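PDB 3KJJ: NMB1025 protein from Neisseria meningitidis serogroup B, which is of unknown function but belongs to the YjgF/RutC family of small trimeric proteins, some of whose members act as deaminases on reactive enamine or imine intermediates. Local coordinates for residues 55-58 with 59-62. Numbering follows the deposited sequence.
Sequences DRWL and AECG
Trp57 lays the six-membered end of its indole alongside the carboxylate of Glu60, one helical turn further on. CZ3 of Trp57 carries most of this touch, 3.6 Å from OE1 of Glu60, with CE3 a little further off. The carboxylate lies obliquely to the ring, the two planes 37° apart. Trp57 carries its CG anti to its own carbonyl carbon (chi1 -69°), while the Glu60 chain, extended beyond CG, runs beside the ring in the same direction. The tryptophan also touches Leu32 and Glu22 on strands of the sheet and Met35 in a loop.

In the backbone that carries these side chains, helix 43-60 comes to its end. Ala59 N still bonds Asp55 O at 3.1 Å, and Glu60 N bonds Arg56 O in the same nearly straight way, both with N-H...O angles of 164°. At Cys61 the pattern changes: its N bonds Trp57 O at 3.2 Å in a more bent way, and also makes a weak bond to Leu58 O. Gly62 then leaves helical geometry with positive phi, and its N bonds back to Ala59 O at 3.0 Å, one of the two bonds into the last turn that make this a Schellman motif. Leu58 and Cys61, both buried, face the sheet of this YjgF-like fold; Leu58 packs on Leu32, and Cys61 on Ile30 and Ala23. On the Asp55 side, the carboxylate OD1 accepts a hydrogen bond from Trp91 NE1, tying this helix to helix 81-91.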
ATOM      1  N   ASP B  55     -10.570  14.959   0.919  1.00 15.53           N
ATOM      2  CA  ASP B  55     -11.952  15.328   0.613  1.00 18.79           C
ATOM      3  C   ASP B  55     -12.044  15.956  -0.780  1.00 17.51           C
ATOM      4  O   ASP B  55     -12.894  15.577  -1.573  1.00 15.34           O
ATOM      5  CB  ASP B  55     -12.517  16.310   1.649  1.00 19.15           C
ATOM      6  CG  ASP B  55     -12.837  15.656   2.990  1.00 22.86           C
ATOM      7  OD1 ASP B  55     -12.991  14.417   3.057  1.00 21.50           O
ATOM      8  OD2 ASP B  55     -12.956  16.407   3.986  1.00 21.03           O
ATOM      9  N   ARG B  56     -11.150  16.893  -1.074  1.00 18.22           N
ATOM     10  CA  ARG B  56     -11.189  17.622  -2.342  1.00 18.30           C
ATOM     11  C   ARG B  56     -10.883  16.709  -3.530  1.00 16.04           C
ATOM     12  O   ARG B  56     -11.586  16.760  -4.540  1.00 16.80           O
ATOM     13  CB  ARG B  56     -10.286  18.861  -2.315  1.00 18.19           C
ATOM     14  CG  ARG B  56     -10.838  20.019  -1.469  1.00 20.87           C
ATOM     15  CD  ARG B  56     -10.112  21.354  -1.736  1.00 20.21           C
ATOM     16  NE  ARG B  56      -8.668  21.282  -1.482  1.00 17.41           N
ATOM     17  CZ  ARG B  56      -8.097  21.469  -0.290  1.00 23.95           C
ATOM     18  NH1 ARG B  56      -8.843  21.735   0.773  1.00 16.25           N
ATOM     19  NH2 ARG B  56      -6.770  21.384  -0.159  1.00 22.79           N
ATOM     20  N   TRP B  57      -9.883  15.836  -3.385  1.00 12.96           N
ATOM     21  CA  TRP B  57      -9.524  14.902  -4.456  1.00 14.81           C
ATOM     22  C   TRP B  57     -10.511  13.752  -4.638  1.00 15.72           C
ATOM     23  O   TRP B  57     -10.700  13.277  -5.757  1.00 18.90           O
ATOM     24  CB  TRP B  57      -8.078  14.390  -4.311  1.00 13.86           C
ATOM     25  CG  TRP B  57      -7.064  15.488  -4.582  1.00 12.34           C
ATOM     26  CD1 TRP B  57      -6.218  16.065  -3.675  1.00 15.72           C
ATOM     27  CD2 TRP B  57      -6.819  16.151  -5.833  1.00 13.48           C
ATOM     28  NE1 TRP B  57      -5.457  17.026  -4.280  1.00 13.42           N
ATOM     29  CE2 TRP B  57      -5.808  17.107  -5.605  1.00 11.09           C
ATOM     30  CE3 TRP B  57      -7.368  16.040  -7.119  1.00 14.63           C
ATOM     31  CZ2 TRP B  57      -5.325  17.944  -6.616  1.00 17.79           C
ATOM     32  CZ3 TRP B  57      -6.879  16.865  -8.127  1.00 17.10           C
ATOM     33  CH2 TRP B  57      -5.867  17.806  -7.868  1.00 23.92           C
ATOM     34  N   LEU B  58     -11.165  13.329  -3.557  1.00 18.08           N
ATOM     35  CA  LEU B  58     -12.172  12.275  -3.669  1.00 17.68           C
ATOM     36  C   LEU B  58     -13.403  12.821  -4.396  1.00 16.82           C
ATOM     37  O   LEU B  58     -13.975  12.139  -5.256  1.00 19.47           O
ATOM     38  CB  LEU B  58     -12.516  11.674  -2.290  1.00 15.71           C
ATOM     39  CG  LEU B  58     -11.451  10.774  -1.620  1.00 15.61           C
ATOM     40  CD1 LEU B  58     -11.956  10.215  -0.292  1.00 12.11           C
ATOM     41  CD2 LEU B  58     -10.967   9.636  -2.519  1.00 17.00           C
ATOM     42  N   ALA B  59     -13.786  14.057  -4.069  1.00 17.13           N
ATOM     43  CA  ALA B  59     -14.860  14.765  -4.783  1.00 18.09           C
ATOM     44  C   ALA B  59     -14.583  14.835  -6.285  1.00 19.48           C
ATOM     45  O   ALA B  59     -15.434  14.471  -7.107  1.00 18.53           O
ATOM     46  CB  ALA B  59     -15.062  16.169  -4.203  1.00 21.47           C
ATOM     47  N   GLU B  60     -13.378  15.272  -6.641  1.00 18.54           N
ATOM     48  CA  GLU B  60     -12.973  15.324  -8.035  1.00 21.47           C
ATOM     49  C   GLU B  60     -13.106  13.962  -8.743  1.00 21.20           C
ATOM     50  O   GLU B  60     -13.409  13.918  -9.929  1.00 20.91           O
ATOM     51  CB  GLU B  60     -11.555  15.892  -8.165  1.00 23.26           C
ATOM     52  CG  GLU B  60     -11.348  16.685  -9.454  1.00 37.27           C
ATOM     53  CD  GLU B  60     -10.277  17.767  -9.338  1.00 45.09           C
ATOM     54  OE1 GLU B  60      -9.493  17.925 -10.301  1.00 47.47           O
ATOM     55  OE2 GLU B  60     -10.223  18.465  -8.299  1.00 42.99           O
ATOM     56  N   CYS B  61     -12.902  12.861  -8.013  1.00 22.17           N
ATOM     57  CA  CYS B  61     -13.001  11.508  -8.598  1.00 22.84           C
ATOM     58  C   CYS B  61     -14.388  10.858  -8.547  1.00 20.05           C
ATOM     59  O   CYS B  61     -14.558   9.704  -8.970  1.00 18.37           O
ATOM     60  CB  CYS B  61     -11.985  10.562  -7.947  1.00 23.27           C
ATOM     61  SG  CYS B  61     -10.273  11.080  -8.133  1.00 26.77           S
ATOM     62  N   GLY B  62     -15.377  11.581  -8.028  1.00 20.24           N
ATOM     63  CA  GLY B  62     -16.727  11.036  -7.904  1.00 19.49           C
ATOM     64  C   GLY B  62     -16.822  10.061  -6.744  1.00 20.94           C
ATOM     65  O   GLY B  62     -17.580   9.095  -6.788  1.00 18.02           O
TER